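Local coordinates for protein chitooligosaccharidolytic beta-N-acetylglucosaminidase (Ostrinia furnacalis, PDB 3NSN) that hydrolyses beta-linked N-acetylglucosamine units one at a time from the non-reducing ends of chitooligosaccharides, with a preference for shorter substrates, at residues 226-231 against 306-311; 279-284 against 344-349; 193-198 against 502-507. One frame throughout, in Å; residues are numbered along the deposited sequence.

Contact 1 (226-231 against 306-311); sequences TDSQSF and EPPCGQ. With NAG (2-acetamido-2-deoxy-beta-D-glucopyranose), chain B; TMX (2-deoxy-2-(trimethylammonio)-beta-D-glucopyranose), chain C.
S228 and Q229 meet the P307-P308 corner through polar atoms and the P308 ring. The S228 hydroxyl, turned between its own backbone N and carbonyl carbon (chi1 66°), brings OG to 3.1 Å from P308 O; a hydrogen bond is probable, although the one proton has another acceptor within range. Q229 bends at chi2 (87°), which swings NE2 over to 3.2 Å from P307 O. Water 1 bridges the same two groups, accepting from Q229 NE2 and donating to P307 O at 2.7 Å. The other end of the amide, OE1, takes the NE of R198, so the amide is held at both ends and its rotation is fixed.

P308, which follows a cis peptide bond, lays the edge of its ring against S228 OG and the Q229 chain, with CD 3.8 Å from Q229 CG. W562 of the second subunit packs against both Q229 and P308.

Charge enters with E306. Its chain leaves CG extended, and OE1 stops 3.6 Å from Q229 NE2, with the carboxylate plane 73° from the amide plane. OE2 accepts a hydrogen bond from NAG O3 at 2.7 Å. On the other segment, D227 OD1 takes the backbone N of S228 at 2.9 Å and also the ND1 of H281. With an alanine in place of E306, NAG O3 would probably be left without this acceptor and a gap would open between the sugar and the Q229 amide.

E306 is essential for binding chitooligosaccharides, and the bond to NAG O3 is consistent with this. E306 OE1 also lies close to OE2 of E504, a crowding of carboxylates that would probably raise the proton affinity of one of them. The contact thus sets a sugar-gripping carboxylate beside the loop that carries D227, inferred to belong to the charge relay.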
loop_
_atom_site.group_PDB
_atom_site.type_symbol
_atom_site.label_atom_id
_atom_site.label_comp_id
_atom_site.label_asym_id
_atom_site.label_seq_id
_atom_site.Cartn_x
_atom_site.Cartn_y
_atom_site.Cartn_z
ATOM N N THR A 226 -15.754 16.962 1.364
ATOM C CA THR A 226 -15.495 18.124 0.521
ATOM C C THR A 226 -14.222 18.849 0.851
ATOM O O THR A 226 -13.753 18.838 1.959
ATOM C CB THR A 226 -16.633 19.176 0.524
ATOM O OG1 THR A 226 -16.908 19.609 1.846
ATOM C CG2 THR A 226 -17.853 18.607 -0.077
ATOM N N ASP A 227 -13.663 19.461 -0.160
ATOM C CA ASP A 227 -12.506 20.311 -0.051
ATOM C C ASP A 227 -12.416 21.156 -1.296
ATOM O O ASP A 227 -13.281 21.148 -2.086
ATOM C CB ASP A 227 -11.206 19.558 0.215
ATOM C CG ASP A 227 -10.314 20.256 1.217
ATOM O OD1 ASP A 227 -9.637 21.236 0.883
ATOM O OD2 ASP A 227 -10.232 19.785 2.326
ATOM N N SER A 228 -11.336 21.878 -1.425
ATOM C CA SER A 228 -11.088 22.736 -2.569
ATOM C C SER A 228 -10.926 21.992 -3.907
ATOM O O SER A 228 -11.324 22.474 -4.926
ATOM C CB SER A 228 -9.931 23.677 -2.280
ATOM O OG SER A 228 -8.728 23.012 -2.128
ATOM N N GLN A 229 -10.333 20.814 -3.837
ATOM C CA GLN A 229 -10.086 19.923 -4.941
ATOM C C GLN A 229 -11.301 19.300 -5.650
ATOM O O GLN A 229 -11.245 19.068 -6.796
ATOM C CB GLN A 229 -9.070 18.858 -4.574
ATOM C CG GLN A 229 -7.683 19.344 -4.335
ATOM C CD GLN A 229 -7.388 19.796 -2.915
ATOM O OE1 GLN A 229 -8.238 19.936 -2.111
ATOM N NE2 GLN A 229 -6.158 20.078 -2.660
ATOM N N SER A 230 -12.347 18.969 -4.915
ATOM C CA SER A 230 -13.549 18.379 -5.460
ATOM C C SER A 230 -14.781 18.458 -4.565
ATOM O O SER A 230 -14.657 18.628 -3.426
ATOM C CB SER A 230 -13.307 16.937 -5.865
ATOM O OG SER A 230 -13.136 16.141 -4.781
ATOM N N PHE A 231 -15.950 18.294 -5.140
ATOM C CA PHE A 231 -17.210 18.232 -4.424
ATOM C C PHE A 231 -17.972 17.001 -4.919
ATOM O O PHE A 231 -18.732 17.103 -5.837
ATOM C CB PHE A 231 -17.975 19.505 -4.684
ATOM C CG PHE A 231 -19.084 19.789 -3.726
ATOM C CD1 PHE A 231 -19.050 20.902 -2.949
ATOM C CD2 PHE A 231 -20.176 18.996 -3.635
ATOM C CE1 PHE A 231 -20.055 21.197 -2.110
ATOM C CE2 PHE A 231 -21.187 19.314 -2.758
ATOM C CZ PHE A 231 -21.122 20.395 -2.026
ATOM N N GLU A 306 -1.989 24.842 0.697
ATOM C CA GLU A 306 -1.907 23.883 -0.370
ATOM C C GLU A 306 -2.791 24.277 -1.545
ATOM O O GLU A 306 -3.812 24.798 -1.371
ATOM C CB GLU A 306 -2.157 22.418 0.090
ATOM C CG GLU A 306 -3.580 22.051 0.301
ATOM C CD GLU A 306 -3.777 20.709 0.952
ATOM O OE1 GLU A 306 -4.072 19.737 0.277
ATOM O OE2 GLU A 306 -3.661 20.641 2.154
ATOM N N PRO A 307 -2.356 24.004 -2.753
ATOM C CA PRO A 307 -3.151 24.318 -3.923
ATOM C C PRO A 307 -4.239 23.316 -4.088
ATOM O O PRO A 307 -4.036 22.186 -3.824
ATOM C CB PRO A 307 -2.150 24.215 -5.043
ATOM C CG PRO A 307 -1.112 23.366 -4.528
ATOM C CD PRO A 307 -1.044 23.478 -3.110
ATOM N N PRO A 308 -5.391 23.731 -4.513
ATOM C CA PRO A 308 -5.649 25.120 -4.841
ATOM C C PRO A 308 -6.253 25.911 -3.699
ATOM O O PRO A 308 -6.946 25.364 -2.934
ATOM C CB PRO A 308 -6.671 25.007 -5.941
ATOM C CG PRO A 308 -7.351 23.770 -5.665
ATOM C CD PRO A 308 -6.415 22.854 -5.052
ATOM N N CYS A 309 -6.029 27.206 -3.687
ATOM C CA CYS A 309 -6.598 28.095 -2.742
ATOM C C CYS A 309 -8.069 28.280 -3.038
ATOM O O CYS A 309 -8.510 27.943 -4.088
ATOM C CB CYS A 309 -5.832 29.417 -2.752
ATOM S SG CYS A 309 -4.094 29.366 -2.377
ATOM N N GLY A 310 -8.795 28.833 -2.079
ATOM C CA GLY A 310 -10.198 29.149 -2.159
ATOM C C GLY A 310 -10.919 29.190 -0.824
ATOM O O GLY A 310 -10.800 28.326 -0.035
ATOM N N GLN A 311 -11.667 30.243 -0.589
ATOM C CA GLN A 311 -12.419 30.417 0.639
ATOM C C GLN A 311 -13.801 30.927 0.343
ATOM O O GLN A 311 -13.999 31.521 -0.640
ATOM C CB GLN A 311 -11.724 31.375 1.631
ATOM C CG GLN A 311 -10.354 30.966 2.086
ATOM C CD GLN A 311 -9.877 31.653 3.342
ATOM O OE1 GLN A 311 -10.155 32.816 3.563
ATOM N NE2 GLN A 311 -9.177 30.933 4.165
HETATM C C1 NAG B . 1.233 22.183 4.614
HETATM C C2 NAG B . 0.580 21.132 3.703
HETATM C C3 NAG B . -0.905 20.929 4.064
HETATM C C4 NAG B . -1.139 20.764 5.581
HETATM C C5 NAG B . -0.370 21.852 6.348
HETATM C C6 NAG B . -0.406 21.587 7.849
HETATM C C7 NAG B . 1.546 21.072 1.404
HETATM C C8 NAG B . 2.448 19.952 1.896
HETATM N N2 NAG B . 0.686 21.586 2.305
HETATM O O3 NAG B . -1.441 19.781 3.369
HETATM O O4 NAG B . -2.550 20.901 5.792
HETATM O O5 NAG B . 1.019 21.836 5.983
HETATM O O6 NAG B . 0.056 22.745 8.528
HETATM O O7 NAG B . 1.634 21.464 0.236
HETATM C C1 TMX C . -3.162 20.111 6.852
HETATM C C2 TMX C . -4.721 20.294 6.774
HETATM N N2 TMX C . -5.417 20.281 8.106
HETATM C C3 TMX C . -5.360 19.342 5.705
HETATM O O3 TMX C . -6.147 20.106 4.771
HETATM C C4 TMX C . -4.314 18.531 4.936
HETATM O O4 TMX C . -4.993 17.599 4.084
HETATM C C5 TMX C . -3.409 17.788 5.929
HETATM O O5 TMX C . -2.738 18.705 6.852
HETATM C C6 TMX C . -2.347 16.970 5.200
HETATM O O6 TMX C . -1.652 16.159 6.156
HETATM C C7 TMX C . -5.035 21.446 8.914
HETATM C C8 TMX C . -5.141 19.090 8.926
HETATM C C9 TMX C . -6.881 20.362 7.945
HETATM O O HOH W 1 -4.414 19.871 -5.117
#

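Contact 2 (279-284 against 344-349); sequences PAHVGE and GDEVSE. With TMX (2-deoxy-2-(trimethylammonio)-beta-D-glucopyranose), chain C; NAG (2-acetamido-2-deoxy-beta-D-glucopyranose), chain B.
P279 and A280 make the packed, buried part of this contact, against V347 and the backbone before it. P279 CD meets V347 CG2 at 3.8 Å, the two side chains crossing at about a right angle. A280 CB rests 3.7 Å from D345 O and touches E346 O as well, with the V347 CG2 methyl a little farther off. A water fills in between the backbones, accepting from A280 N and lying within hydrogen-bonding range of D345 O. W352 and W378 cover P279 and V347, although V347 remains partly exposed.

The H281-E346 side, which faces the bound sugars, is more open. E346 runs extended beyond CG (chi2 179°), which carries its carboxylate out to the imidazole and the sugars. H281 NE2 donates to E346 OE1 at 3.0 Å, on the anti lone pair of that oxygen, with the acceptor in the ring plane. Ring and carboxylate are nearly coplanar, 11° apart, but the N-H...O angle of 139° leaves the bond bent. D345 crosses the imidazole at about a right angle and brings OD2 to 3.5 Å from H281 CD2.

ND1 of H281 is hydrogen-bonded to D227 OD1, so the imidazole is gripped at both sides and its ring cannot easily turn. This D227-H281-E346 chain is inferred to be the charge relay of the enzyme. E346 OE2 stands 3.3 Å from NAG O4, the oxygen joining the two sugars, consistent with action on that glycosidic bond. D345 and E346 both border the cationic trimethylammonio group, at different methyls: D345 OD2 is 3.0 Å from TMX C9, E346 OE2 3.2 Å from TMX C7. Their negative charge probably helps to hold it.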
loop_
_atom_site.group_PDB
_atom_site.type_symbol
_atom_site.label_atom_id
_atom_site.label_comp_id
_atom_site.label_asym_id
_atom_site.label_seq_id
_atom_site.Cartn_x
_atom_site.Cartn_y
_atom_site.Cartn_z
ATOM N N PRO A 279 -14.855 28.065 6.632
ATOM C CA PRO A 279 -15.033 28.704 5.341
ATOM C C PRO A 279 -13.876 28.547 4.361
ATOM O O PRO A 279 -13.979 28.960 3.276
ATOM C CB PRO A 279 -15.128 30.163 5.721
ATOM C CG PRO A 279 -14.331 30.281 6.816
ATOM C CD PRO A 279 -14.443 29.050 7.618
ATOM N N ALA A 280 -12.771 28.004 4.795
ATOM C CA ALA A 280 -11.686 27.650 3.926
ATOM C C ALA A 280 -11.940 26.274 3.311
ATOM O O ALA A 280 -12.910 25.662 3.580
ATOM C CB ALA A 280 -10.395 27.691 4.653
ATOM N N HIS A 281 -11.020 25.796 2.496
ATOM C CA HIS A 281 -11.155 24.503 1.848
ATOM C C HIS A 281 -12.370 24.298 0.945
ATOM O O HIS A 281 -13.034 23.337 1.022
ATOM C CB HIS A 281 -11.024 23.413 2.871
ATOM C CG HIS A 281 -9.663 23.351 3.489
ATOM N ND1 HIS A 281 -8.592 22.790 2.855
ATOM C CD2 HIS A 281 -9.192 23.831 4.648
ATOM C CE1 HIS A 281 -7.525 22.912 3.599
ATOM N NE2 HIS A 281 -7.866 23.536 4.702
ATOM N N VAL A 282 -12.627 25.290 0.123
ATOM C CA VAL A 282 -13.675 25.289 -0.874
ATOM C C VAL A 282 -13.068 25.772 -2.162
ATOM O O VAL A 282 -12.152 26.490 -2.138
ATOM C CB VAL A 282 -14.893 26.140 -0.469
ATOM C CG1 VAL A 282 -15.471 25.665 0.816
ATOM C CG2 VAL A 282 -14.540 27.587 -0.400
ATOM N N GLY A 283 -13.570 25.304 -3.283
ATOM C CA GLY A 283 -13.063 25.629 -4.578
ATOM C C GLY A 283 -13.968 25.116 -5.643
ATOM O O GLY A 283 -15.001 25.686 -5.950
ATOM N N GLU A 284 -13.583 23.935 -6.125
ATOM C CA GLU A 284 -14.287 23.278 -7.168
ATOM C C GLU A 284 -15.735 23.074 -6.806
ATOM O O GLU A 284 -16.054 22.625 -5.789
ATOM C CB GLU A 284 -13.655 21.933 -7.486
ATOM C CG GLU A 284 -12.420 22.005 -8.294
ATOM C CD GLU A 284 -12.627 22.447 -9.723
ATOM O OE1 GLU A 284 -11.665 22.860 -10.290
ATOM O OE2 GLU A 284 -13.707 22.367 -10.251
ATOM N N GLY A 344 -13.463 24.425 10.119
ATOM C CA GLY A 344 -12.767 25.497 10.781
ATOM C C GLY A 344 -11.247 25.511 10.769
ATOM O O GLY A 344 -10.627 26.024 11.617
ATOM N N ASP A 345 -10.646 24.961 9.763
ATOM C CA ASP A 345 -9.225 24.885 9.731
ATOM C C ASP A 345 -8.650 25.867 8.770
ATOM O O ASP A 345 -9.253 26.161 7.795
ATOM C CB ASP A 345 -8.808 23.492 9.291
ATOM C CG ASP A 345 -9.668 22.958 8.227
ATOM O OD1 ASP A 345 -10.758 23.435 8.059
ATOM O OD2 ASP A 345 -9.319 22.023 7.617
ATOM N N GLU A 346 -7.509 26.423 9.111
ATOM C CA GLU A 346 -6.663 27.188 8.215
ATOM C C GLU A 346 -7.272 28.340 7.422
ATOM O O GLU A 346 -7.020 28.463 6.250
ATOM C CB GLU A 346 -5.886 26.252 7.266
ATOM C CG GLU A 346 -5.387 24.963 7.903
ATOM C CD GLU A 346 -4.638 24.022 6.970
ATOM O OE1 GLU A 346 -5.190 23.529 5.994
ATOM O OE2 GLU A 346 -3.507 23.747 7.271
ATOM N N VAL A 347 -8.050 29.191 8.048
ATOM C CA VAL A 347 -8.605 30.303 7.328
ATOM C C VAL A 347 -7.533 31.308 6.990
ATOM O O VAL A 347 -6.788 31.696 7.818
ATOM C CB VAL A 347 -9.696 30.966 8.109
ATOM C CG1 VAL A 347 -10.163 32.112 7.388
ATOM C CG2 VAL A 347 -10.808 30.038 8.321
ATOM N N SER A 348 -7.489 31.736 5.745
ATOM C CA SER A 348 -6.469 32.647 5.299
ATOM C C SER A 348 -6.876 34.106 5.274
ATOM O O SER A 348 -7.829 34.484 4.692
ATOM C CB SER A 348 -5.960 32.244 3.943
ATOM O OG SER A 348 -5.234 33.268 3.363
ATOM N N GLU A 349 -6.131 34.895 6.002
ATOM C CA GLU A 349 -6.339 36.322 6.111
ATOM C C GLU A 349 -6.057 37.089 4.848
ATOM O O GLU A 349 -6.799 37.954 4.477
ATOM C CB GLU A 349 -5.614 36.870 7.325
ATOM C CG GLU A 349 -4.169 36.415 7.537
ATOM C CD GLU A 349 -3.768 35.014 6.984
ATOM O OE1 GLU A 349 -3.862 34.045 7.763
ATOM O OE2 GLU A 349 -3.283 34.918 5.822
HETATM C C1 TMX C . -3.162 20.111 6.852
HETATM C C2 TMX C . -4.721 20.294 6.774
HETATM N N2 TMX C . -5.417 20.281 8.106
HETATM C C3 TMX C . -5.360 19.342 5.705
HETATM O O3 TMX C . -6.147 20.106 4.771
HETATM C C4 TMX C . -4.314 18.531 4.936
HETATM O O4 TMX C . -4.993 17.599 4.084
HETATM C C5 TMX C . -3.409 17.788 5.929
HETATM O O5 TMX C . -2.738 18.705 6.852
HETATM C C6 TMX C . -2.347 16.970 5.200
HETATM O O6 TMX C . -1.652 16.159 6.156
HETATM C C7 TMX C . -5.035 21.446 8.914
HETATM C C8 TMX C . -5.141 19.090 8.926
HETATM C C9 TMX C . -6.881 20.362 7.945
HETATM C C1 NAG B . 1.233 22.183 4.614
HETATM C C2 NAG B . 0.580 21.132 3.703
HETATM C C3 NAG B . -0.905 20.929 4.064
HETATM C C4 NAG B . -1.139 20.764 5.581
HETATM C C5 NAG B . -0.370 21.852 6.348
HETATM C C6 NAG B . -0.406 21.587 7.849
HETATM C C7 NAG B . 1.546 21.072 1.404
HETATM C C8 NAG B . 2.448 19.952 1.896
HETATM N N2 NAG B . 0.686 21.586 2.305
HETATM O O3 NAG B . -1.441 19.781 3.369
HETATM O O4 NAG B . -2.550 20.901 5.792
HETATM O O5 NAG B . 1.019 21.836 5.983
HETATM O O6 NAG B . 0.056 22.745 8.528
HETATM O O7 NAG B . 1.634 21.464 0.236
HETATM O O HOH W 2 -12.058 26.116 6.978
#

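Contact 3 (193-198 against 502-507); sequences LLDTAR and WSEQSD. With TMX (2-deoxy-2-(trimethylammonio)-beta-D-glucopyranose), chain C.
The indole of W502 is sandwiched between L193 and the TMX sugar. L193 CD2 stands 4.2 Å from the centroid of the six-membered ring, almost on its normal, a CH-pi contact; over the opposite face lie C5 and O4 of TMX. D195 OD1 comes to the indole edge. The R198 guanidinium, turned 71° from the indole, carries E504 OE2 over one face at 3.5 Å from NH1, a salt bridge of charge alone, as no N-H points at that oxygen. Round the guanidinium edge are D195 OD1, W502 CE3 and TMX O3.

R198 NH1 and S503 N reach D195 OD1 from opposite faces of the carboxylate, each at 3.1 Å. The R198 bond is a salt bridge with a well-directed N-H (164°), unlike that to E504. On D195 OD2, the bond from A197 N closes an Asx turn, and that from R198 N completes an Asx motif. S503 OG, beside its own backbone N and anti to the carbonyl carbon (chi1 -54°), so that hydroxyl and N-H both face D195, donates to D195 O at 2.6 Å.

Thus held, R198 gives a nearly straight bond from NH2 to TMX O3 at 2.7 Å and a weak one from NH1 to TMX O4. TMX O4 in turn donates to E504 OE2 at 2.6 Å.

Strands 189-195 and 494-501, first and last of the closed eight-stranded barrel, meet here. An aromatic platform with an arginine and a carboxylate on the sugar hydroxyls, at such C-terminal strand ends, is typical of a glycosidase sugar subsite on a TIM barrel.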
loop_
_atom_site.group_PDB
_atom_site.type_symbol
_atom_site.label_atom_id
_atom_site.label_comp_id
_atom_site.label_asym_id
_atom_site.label_seq_id
_atom_site.Cartn_x
_atom_site.Cartn_y
_atom_site.Cartn_z
ATOM N N LEU A 193 -10.652 9.361 10.199
ATOM C CA LEU A 193 -11.028 10.390 9.278
ATOM C C LEU A 193 -10.635 9.996 7.845
ATOM O O LEU A 193 -9.534 9.685 7.562
ATOM C CB LEU A 193 -10.396 11.707 9.653
ATOM C CG LEU A 193 -10.727 12.892 8.775
ATOM C CD1 LEU A 193 -10.417 14.138 9.403
ATOM C CD2 LEU A 193 -9.973 12.841 7.503
ATOM N N LEU A 194 -11.582 10.016 6.944
ATOM C CA LEU A 194 -11.305 9.720 5.570
ATOM C C LEU A 194 -11.570 10.891 4.650
ATOM O O LEU A 194 -12.641 11.380 4.572
ATOM C CB LEU A 194 -12.152 8.559 5.135
ATOM C CG LEU A 194 -11.819 8.045 3.772
ATOM C CD1 LEU A 194 -10.422 7.545 3.812
ATOM C CD2 LEU A 194 -12.759 6.977 3.408
ATOM N N ASP A 195 -10.548 11.308 3.948
ATOM C CA ASP A 195 -10.661 12.427 3.075
ATOM C C ASP A 195 -11.009 11.950 1.671
ATOM O O ASP A 195 -10.250 11.319 0.981
ATOM C CB ASP A 195 -9.410 13.272 3.179
ATOM C CG ASP A 195 -9.226 14.234 2.045
ATOM O OD1 ASP A 195 -8.182 14.791 1.952
ATOM O OD2 ASP A 195 -10.092 14.460 1.249
ATOM N N THR A 196 -12.219 12.227 1.277
ATOM C CA THR A 196 -12.656 11.764 -0.020
ATOM C C THR A 196 -12.749 12.836 -1.074
ATOM O O THR A 196 -13.436 12.649 -2.029
ATOM C CB THR A 196 -13.954 10.896 0.039
ATOM O OG1 THR A 196 -15.071 11.675 0.407
ATOM C CG2 THR A 196 -13.830 9.805 1.003
ATOM N N ALA A 197 -12.093 13.959 -0.851
ATOM C CA ALA A 197 -12.143 15.107 -1.733
ATOM C C ALA A 197 -10.845 15.357 -2.483
ATOM O O ALA A 197 -10.831 15.751 -3.597
ATOM C CB ALA A 197 -12.582 16.328 -0.961
ATOM N N ARG A 198 -9.750 15.096 -1.803
ATOM C CA ARG A 198 -8.434 15.135 -2.374
ATOM C C ARG A 198 -8.184 14.039 -3.392
ATOM O O ARG A 198 -7.385 14.186 -4.213
ATOM C CB ARG A 198 -7.351 15.267 -1.303
ATOM C CG ARG A 198 -7.044 16.701 -0.927
ATOM C CD ARG A 198 -8.167 17.436 -0.195
ATOM N NE ARG A 198 -7.695 18.638 0.450
ATOM C CZ ARG A 198 -7.277 18.719 1.707
ATOM N NH1 ARG A 198 -7.334 17.684 2.510
ATOM N NH2 ARG A 198 -6.839 19.858 2.161
ATOM N N TRP A 502 -5.677 11.931 5.311
ATOM C CA TRP A 502 -5.824 12.936 4.306
ATOM C C TRP A 502 -5.343 12.264 2.996
ATOM O O TRP A 502 -4.512 11.418 3.011
ATOM C CB TRP A 502 -5.019 14.140 4.670
ATOM C CG TRP A 502 -5.419 14.721 5.933
ATOM C CD1 TRP A 502 -4.776 14.640 7.052
ATOM C CD2 TRP A 502 -6.568 15.500 6.186
ATOM N NE1 TRP A 502 -5.430 15.246 8.029
ATOM C CE2 TRP A 502 -6.544 15.817 7.519
ATOM C CE3 TRP A 502 -7.625 15.952 5.413
ATOM C CZ2 TRP A 502 -7.517 16.599 8.116
ATOM C CZ3 TRP A 502 -8.600 16.687 5.999
ATOM C CH2 TRP A 502 -8.542 17.023 7.330
ATOM N N SER A 503 -5.919 12.673 1.901
ATOM C CA SER A 503 -5.799 11.962 0.676
ATOM C C SER A 503 -5.078 12.575 -0.513
ATOM O O SER A 503 -5.282 12.184 -1.615
ATOM C CB SER A 503 -7.159 11.438 0.304
ATOM O OG SER A 503 -7.702 10.699 1.314
ATOM N N GLU A 504 -4.225 13.522 -0.241
ATOM C CA GLU A 504 -3.460 14.151 -1.261
ATOM C C GLU A 504 -2.674 13.062 -1.953
ATOM O O GLU A 504 -2.452 13.137 -3.089
ATOM C CB GLU A 504 -2.544 15.214 -0.697
ATOM C CG GLU A 504 -3.241 16.477 -0.254
ATOM C CD GLU A 504 -3.664 16.491 1.204
ATOM O OE1 GLU A 504 -3.784 15.478 1.812
ATOM O OE2 GLU A 504 -3.924 17.541 1.701
ATOM N N GLN A 505 -2.289 12.049 -1.212
ATOM C CA GLN A 505 -1.553 10.932 -1.675
ATOM C C GLN A 505 -2.175 9.604 -1.329
ATOM O O GLN A 505 -1.478 8.697 -1.026
ATOM C CB GLN A 505 -0.160 11.009 -1.141
ATOM C CG GLN A 505 0.571 12.185 -1.650
ATOM C CD GLN A 505 1.893 12.329 -1.054
ATOM O OE1 GLN A 505 1.994 12.813 -0.009
ATOM N NE2 GLN A 505 2.904 11.895 -1.711
ATOM N N SER A 506 -3.478 9.546 -1.313
ATOM C CA SER A 506 -4.199 8.339 -1.059
ATOM C C SER A 506 -5.556 8.319 -1.770
ATOM O O SER A 506 -6.207 9.300 -1.890
ATOM C CB SER A 506 -4.407 8.139 0.440
ATOM O OG SER A 506 -4.924 6.881 0.737
ATOM N N ASP A 507 -5.955 7.131 -2.147
ATOM C CA ASP A 507 -7.212 6.829 -2.779
ATOM C C ASP A 507 -7.639 5.371 -2.538
ATOM O O ASP A 507 -7.134 4.728 -1.677
ATOM C CB ASP A 507 -7.226 7.218 -4.272
ATOM C CG ASP A 507 -6.398 6.282 -5.179
ATOM O OD1 ASP A 507 -5.755 5.347 -4.716
ATOM O OD2 ASP A 507 -6.414 6.537 -6.362
HETATM C C1 TMX C . -3.162 20.111 6.852
HETATM C C2 TMX C . -4.721 20.294 6.774
HETATM N N2 TMX C . -5.417 20.281 8.106
HETATM C C3 TMX C . -5.360 19.342 5.705
HETATM O O3 TMX C . -6.147 20.106 4.771
HETATM C C4 TMX C . -4.314 18.531 4.936
HETATM O O4 TMX C . -4.993 17.599 4.084
HETATM C C5 TMX C . -3.409 17.788 5.929
HETATM O O5 TMX C . -2.738 18.705 6.852
HETATM C C6 TMX C . -2.347 16.970 5.200
HETATM O O6 TMX C . -1.652 16.159 6.156
HETATM C C7 TMX C . -5.035 21.446 8.914
HETATM C C8 TMX C . -5.141 19.090 8.926
HETATM C C9 TMX C . -6.881 20.362 7.945
#

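All three contacts gather at the C-terminal end of the eight-stranded parallel barrel of the catalytic domain, and all touch TMX; five of the six segments follow barrel strands or, for 193-198, include the strand's end. Contact 3 joins the ends of strands 189-195 and 494-501, the first and last, so its segments enclose the other two along the chain. Contacts 1 and 2 alternate there: 226-231, 279-284, 306-311, 344-349, following strands 220-224, 271-278 and 340-343, with 306-311 in the long excursion before the fourth strand. Their centres are 8 Å apart; contact 3 is 12 Å from contact 1 and 17 Å from contact 2. Residues far apart in sequence thereby build one sugar-binding cleft.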